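Local coordinates for 361aa long hypothetical D-aminopeptidase (Pyrococcus horikoshii, PDB 2DRH), which is of unknown function but belongs to peptidase family S58 and is probably an aminopeptidase, at residues 56-59 against 60-64; 343-346 against 347-350. All coordinates share one frame; numbering follows the deposited sequence.

Interaction 1 (56-59 against 60-64); sequences LPHE and GNIYK
The imidazole of H58 lies against the chain that follows it, with CG1 of I62 over one face, 4.2 Å above the ring plane and offset toward the rim, and the backbone N of G60 at the edge. That edge contact is a hydrogen bond: G60 N donates to H58 ND1 over 2.8 Å, exactly in the plane of the ring, with an N-H...N angle of 149°. Because ND1 accepts the N-H of G60, it carries no hydrogen itself, consistent with the proton sitting on NE2, which bonds to the carbonyl of E65, so both ring nitrogens are used and the rotation of the ring is fixed. The first torsion (chi1 59°) puts CG between the backbone N and the carbonyl carbon and folds the ring back over the turn. A leucine in its place would probably leave G60 N and the E65 carbonyl without their partner, and the turn less firmly held. I62, a branched aliphatic residue, serves two neighbours: while CG1 faces the imidazole, CD1 presses on CD of P57 at 3.3 Å, tighter than usual van der Waals contact, the two side chains crossing at about a right angle. A water bonds to the carbonyl oxygen of H58 at 3.1 Å; its approach to G60 O is too short to be trusted. Further on, OD1 of N61 accepts from K64 N at 2.9 Å, an Asx motif in which the donor stands above the carbonyl plane; asparagine fits here because its amide nitrogen can also reach N119. The whole turn links strand 48-56 to strand 65-73: P57 and H58 both touch V67 of the second strand, L56 pairs by its backbone with K28 of strand 28-36, and K64 forms a salt bridge with D121.

Interaction 2 (343-346 against 347-350); sequences ALPK and EELL
P345 and E348 meet at a slant where the chain enters a helix, and E348 can be followed outward from its backbone. Its CB lies 3.6 Å from CB of P345 and almost as near to CG of the same ring, and it also touches the P345 carbonyl oxygen. The next atom, CG, is anti to the backbone N (chi1 -161°) and still grazes the proline ring, 4.2 Å from its CG. At chi2 (68°) the chain bends, and the carboxylate leaves the proline to form a salt bridge through OE2 with NE of R351, three residues along the same helix. Glutamate thus suits a partly exposed position: its methylenes pack on an apolar ring while its charge finds an arginine. On another side of the helix, L349 CD2 touches L344 CD2 at 4.0 Å, and both leucines reach helix 309-328, L344 through L327 and L349 through L328, as befits buried aliphatic residues. The backbone sets the spacing of these pairs. L349 N donates to P345 O over 2.8 Å, and L350 N donates to K346 O over 3.0 Å. CG of L350 also rests 3.4 Å from that K346 oxygen. P345 occupies the N-cap position: its nitrogen has no proton to give, which costs nothing where a helix begins, while its carbonyl accepts the first i to i+4 bond. This is the characteristic first turn of an alpha-helix, here that of helix 346-355 near the C-terminus.

In the fold
Interactions 1 and 2 are separate pieces of local structure on opposite sides of the chain's centre. Their own centres are 39 Å apart, and about 26 Å separates their nearest atoms, so neither touches the other. Along the chain they follow in series: 56-64 turns between two strands early in the sequence, whereas 343-350 starts the last helix. Interaction 1 lies about 18 Å from the centre of the chain and interaction 2 about 23 Å, both partly buried. Neither is touched by another chain of the four-chain assembly. No ligand or catalytic residue is identified in either, and both are best read as structural packing.

Interaction 1 (56-59 against 60-64)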
ATOM      1  N   LEU A  56     -19.306 -17.200   8.619  1.00 25.30           N
ATOM      2  CA  LEU A  56     -18.489 -17.628   9.750  1.00 25.21           C
ATOM      3  C   LEU A  56     -17.310 -18.430   9.222  1.00 24.79           C
ATOM      4  O   LEU A  56     -17.495 -19.393   8.477  1.00 24.90           O
ATOM      5  CB  LEU A  56     -19.311 -18.506  10.700  1.00 26.01           C
ATOM      6  CG  LEU A  56     -20.445 -17.872  11.508  1.00 28.22           C
ATOM      7  CD1 LEU A  56     -21.370 -17.067  10.610  1.00 29.57           C
ATOM      8  CD2 LEU A  56     -21.216 -18.977  12.227  1.00 28.06           C
ATOM      9  N   PRO A  57     -16.080 -18.027   9.575  1.00 24.71           N
ATOM     10  CA  PRO A  57     -14.873 -18.730   9.125  1.00 26.58           C
ATOM     11  C   PRO A  57     -14.903 -20.204   9.538  1.00 27.20           C
ATOM     12  O   PRO A  57     -14.506 -21.080   8.768  1.00 27.44           O
ATOM     13  CB  PRO A  57     -13.753 -17.953   9.805  1.00 24.96           C
ATOM     14  CG  PRO A  57     -14.297 -16.552   9.807  1.00 25.54           C
ATOM     15  CD  PRO A  57     -15.728 -16.763  10.244  1.00 24.83           C
ATOM     16  N   HIS A  58     -15.360 -20.459  10.764  1.00 26.72           N
ATOM     17  CA  HIS A  58     -15.492 -21.815  11.287  1.00 27.42           C
ATOM     18  C   HIS A  58     -16.654 -21.854  12.277  1.00 28.57           C
ATOM     19  O   HIS A  58     -17.423 -20.893  12.365  1.00 28.55           O
ATOM     20  CB  HIS A  58     -14.179 -22.314  11.927  1.00 26.68           C
ATOM     21  CG  HIS A  58     -13.685 -21.478  13.066  1.00 25.61           C
ATOM     22  ND1 HIS A  58     -14.306 -21.447  14.296  1.00 25.82           N
ATOM     23  CD2 HIS A  58     -12.615 -20.653  13.163  1.00 26.42           C
ATOM     24  CE1 HIS A  58     -13.641 -20.640  15.102  1.00 26.26           C
ATOM     25  NE2 HIS A  58     -12.610 -20.144  14.438  1.00 27.87           N
ATOM     26  N   GLU A  59     -16.784 -22.944  13.027  1.00 28.97           N
ATOM     27  CA  GLU A  59     -17.910 -23.096  13.950  1.00 29.03           C
ATOM     28  C   GLU A  59     -17.700 -22.755  15.435  1.00 28.02           C
ATOM     29  O   GLU A  59     -18.650 -22.783  16.221  1.00 28.39           O
ATOM     30  CB  GLU A  59     -18.454 -24.523  13.814  1.00 31.31           C
ATOM     31  CG  GLU A  59     -18.858 -24.868  12.384  1.00 35.81           C
ATOM     32  CD  GLU A  59     -18.938 -26.367  12.133  1.00 38.89           C
ATOM     33  OE1 GLU A  59     -17.889 -27.050  12.214  1.00 38.25           O
ATOM     34  OE2 GLU A  59     -20.052 -26.861  11.855  1.00 38.76           O
ATOM     35  N   GLY A  60     -16.473 -22.423  15.822  1.00 27.04           N
ATOM     36  CA  GLY A  60     -16.215 -22.084  17.209  1.00 25.59           C
ATOM     37  C   GLY A  60     -16.199 -20.584  17.448  1.00 26.21           C
ATOM     38  O   GLY A  60     -16.883 -19.829  16.749  1.00 25.96           O
ATOM     39  N   ASN A  61     -15.420 -20.155  18.439  1.00 23.93           N
ATOM     40  CA  ASN A  61     -15.302 -18.741  18.776  1.00 25.54           C
ATOM     41  C   ASN A  61     -14.240 -18.106  17.871  1.00 24.11           C
ATOM     42  O   ASN A  61     -13.046 -18.337  18.042  1.00 22.13           O
ATOM     43  CB  ASN A  61     -14.897 -18.573  20.248  1.00 25.43           C
ATOM     44  CG  ASN A  61     -14.962 -17.121  20.711  1.00 28.29           C
ATOM     45  OD1 ASN A  61     -14.426 -16.219  20.060  1.00 27.29           O
ATOM     46  ND2 ASN A  61     -15.617 -16.893  21.842  1.00 26.83           N
ATOM     47  N   ILE A  62     -14.690 -17.298  16.915  1.00 24.99           N
ATOM     48  CA  ILE A  62     -13.792 -16.650  15.960  1.00 23.75           C
ATOM     49  C   ILE A  62     -12.822 -15.648  16.589  1.00 21.12           C
ATOM     50  O   ILE A  62     -11.704 -15.480  16.112  1.00 21.44           O
ATOM     51  CB  ILE A  62     -14.610 -15.967  14.847  1.00 25.59           C
ATOM     52  CG1 ILE A  62     -15.643 -16.958  14.308  1.00 27.46           C
ATOM     53  CG2 ILE A  62     -13.695 -15.530  13.714  1.00 23.36           C
ATOM     54  CD1 ILE A  62     -16.664 -16.351  13.386  1.00 31.37           C
ATOM     55  N   TYR A  63     -13.239 -14.995  17.665  1.00 19.14           N
ATOM     56  CA  TYR A  63     -12.374 -14.031  18.345  1.00 20.68           C
ATOM     57  C   TYR A  63     -11.219 -14.694  19.113  1.00 21.94           C
ATOM     58  O   TYR A  63     -10.067 -14.239  19.056  1.00 19.78           O
ATOM     59  CB  TYR A  63     -13.202 -13.198  19.321  1.00 20.83           C
ATOM     60  CG  TYR A  63     -12.410 -12.141  20.050  1.00 21.53           C
ATOM     61  CD1 TYR A  63     -11.991 -10.978  19.396  1.00 19.96           C
ATOM     62  CD2 TYR A  63     -12.092 -12.292  21.396  1.00 20.94           C
ATOM     63  CE1 TYR A  63     -11.278  -9.989  20.074  1.00 19.53           C
ATOM     64  CE2 TYR A  63     -11.379 -11.307  22.084  1.00 23.05           C
ATOM     65  CZ  TYR A  63     -10.979 -10.156  21.414  1.00 20.98           C
ATOM     66  OH  TYR A  63     -10.309  -9.169  22.102  1.00 19.79           O
ATOM     67  N   LYS A  64     -11.530 -15.761  19.849  1.00 21.69           N
ATOM     68  CA  LYS A  64     -10.513 -16.467  20.622  1.00 21.84           C
ATOM     69  C   LYS A  64      -9.682 -17.355  19.710  1.00 20.72           C
ATOM     70  O   LYS A  64      -8.514 -17.623  19.989  1.00 21.35           O
ATOM     71  CB  LYS A  64     -11.171 -17.289  21.739  1.00 24.27           C
ATOM     72  CG  LYS A  64     -11.880 -16.422  22.767  1.00 23.66           C
ATOM     73  CD  LYS A  64     -10.895 -15.502  23.479  1.00 28.20           C
ATOM     74  CE  LYS A  64     -11.612 -14.464  24.337  1.00 30.31           C
ATOM     75  NZ  LYS A  64     -12.579 -15.081  25.288  1.00 29.71           N
TER
HETATM   76  O   HOH W   1     -18.566 -19.693  14.974  1.00 21.19           O

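Interaction 2 (343-346 against 347-350)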
ATOM      1  N   ALA A 343     -34.879 -11.064 -13.427  1.00 26.03           N
ATOM      2  CA  ALA A 343     -33.887 -12.120 -13.330  1.00 26.00           C
ATOM      3  C   ALA A 343     -33.415 -12.482 -14.724  1.00 27.07           C
ATOM      4  O   ALA A 343     -34.201 -12.490 -15.672  1.00 27.12           O
ATOM      5  CB  ALA A 343     -34.487 -13.336 -12.660  1.00 27.01           C
ATOM      6  N   LEU A 344     -32.127 -12.774 -14.850  1.00 27.58           N
ATOM      7  CA  LEU A 344     -31.551 -13.160 -16.132  1.00 27.04           C
ATOM      8  C   LEU A 344     -32.345 -14.336 -16.710  1.00 26.42           C
ATOM      9  O   LEU A 344     -32.437 -15.392 -16.088  1.00 29.24           O
ATOM     10  CB  LEU A 344     -30.094 -13.574 -15.924  1.00 27.03           C
ATOM     11  CG  LEU A 344     -29.243 -13.938 -17.139  1.00 25.58           C
ATOM     12  CD1 LEU A 344     -28.968 -12.691 -17.977  1.00 24.20           C
ATOM     13  CD2 LEU A 344     -27.938 -14.554 -16.650  1.00 25.89           C
ATOM     14  N   PRO A 345     -32.936 -14.166 -17.906  1.00 26.43           N
ATOM     15  CA  PRO A 345     -33.717 -15.236 -18.543  1.00 24.88           C
ATOM     16  C   PRO A 345     -32.867 -16.461 -18.897  1.00 24.53           C
ATOM     17  O   PRO A 345     -32.148 -16.464 -19.896  1.00 21.32           O
ATOM     18  CB  PRO A 345     -34.297 -14.544 -19.776  1.00 24.22           C
ATOM     19  CG  PRO A 345     -33.259 -13.510 -20.100  1.00 24.67           C
ATOM     20  CD  PRO A 345     -32.949 -12.950 -18.736  1.00 26.45           C
ATOM     21  N   LYS A 346     -32.984 -17.509 -18.083  1.00 25.67           N
ATOM     22  CA  LYS A 346     -32.204 -18.734 -18.259  1.00 27.34           C
ATOM     23  C   LYS A 346     -32.393 -19.521 -19.557  1.00 29.02           C
ATOM     24  O   LYS A 346     -31.427 -20.067 -20.091  1.00 28.96           O
ATOM     25  CB  LYS A 346     -32.413 -19.640 -17.040  1.00 27.92           C
ATOM     26  CG  LYS A 346     -31.819 -19.044 -15.762  1.00 29.04           C
ATOM     27  CD  LYS A 346     -32.098 -19.885 -14.514  1.00 31.32           C
ATOM     28  CE  LYS A 346     -33.550 -19.776 -14.069  1.00 33.90           C
ATOM     29  NZ  LYS A 346     -33.948 -18.373 -13.738  1.00 34.22           N
ATOM     30  N   GLU A 347     -33.620 -19.591 -20.070  1.00 31.00           N
ATOM     31  CA  GLU A 347     -33.866 -20.308 -21.322  1.00 32.03           C
ATOM     32  C   GLU A 347     -33.294 -19.491 -22.475  1.00 31.55           C
ATOM     33  O   GLU A 347     -32.835 -20.035 -23.473  1.00 30.41           O
ATOM     34  CB  GLU A 347     -35.362 -20.532 -21.541  1.00 33.01           C
ATOM     35  CG  GLU A 347     -35.981 -21.545 -20.599  1.00 38.62           C
ATOM     36  CD  GLU A 347     -35.276 -22.890 -20.643  1.00 41.20           C
ATOM     37  OE1 GLU A 347     -35.011 -23.393 -21.757  1.00 43.18           O
ATOM     38  OE2 GLU A 347     -34.994 -23.450 -19.562  1.00 43.93           O
ATOM     39  N   GLU A 348     -33.333 -18.174 -22.323  1.00 32.67           N
ATOM     40  CA  GLU A 348     -32.802 -17.266 -23.327  1.00 32.25           C
ATOM     41  C   GLU A 348     -31.288 -17.468 -23.300  1.00 32.59           C
ATOM     42  O   GLU A 348     -30.633 -17.579 -24.341  1.00 32.10           O
ATOM     43  CB  GLU A 348     -33.146 -15.830 -22.942  1.00 32.16           C
ATOM     44  CG  GLU A 348     -33.076 -14.833 -24.069  1.00 33.86           C
ATOM     45  CD  GLU A 348     -34.147 -15.068 -25.105  1.00 34.36           C
ATOM     46  OE1 GLU A 348     -35.325 -15.225 -24.716  1.00 35.22           O
ATOM     47  OE2 GLU A 348     -33.816 -15.090 -26.309  1.00 36.62           O
ATOM     48  N   LEU A 349     -30.746 -17.527 -22.088  1.00 31.95           N
ATOM     49  CA  LEU A 349     -29.317 -17.720 -21.882  1.00 32.46           C
ATOM     50  C   LEU A 349     -28.829 -19.004 -22.549  1.00 32.96           C
ATOM     51  O   LEU A 349     -27.737 -19.031 -23.115  1.00 33.39           O
ATOM     52  CB  LEU A 349     -29.005 -17.755 -20.382  1.00 30.89           C
ATOM     53  CG  LEU A 349     -27.601 -18.172 -19.946  1.00 31.02           C
ATOM     54  CD1 LEU A 349     -26.563 -17.275 -20.591  1.00 30.54           C
ATOM     55  CD2 LEU A 349     -27.506 -18.105 -18.435  1.00 30.15           C
ATOM     56  N   LEU A 350     -29.632 -20.066 -22.482  1.00 33.24           N
ATOM     57  CA  LEU A 350     -29.248 -21.330 -23.104  1.00 34.13           C
ATOM     58  C   LEU A 350     -29.189 -21.167 -24.617  1.00 34.68           C
ATOM     59  O   LEU A 350     -28.305 -21.716 -25.275  1.00 35.70           O
ATOM     60  CB  LEU A 350     -30.237 -22.436 -22.741  1.00 34.08           C
ATOM     61  CG  LEU A 350     -30.116 -23.005 -21.325  1.00 34.88           C
ATOM     62  CD1 LEU A 350     -31.162 -24.090 -21.124  1.00 33.97           C
ATOM     63  CD2 LEU A 350     -28.718 -23.569 -21.116  1.00 35.02           C
TER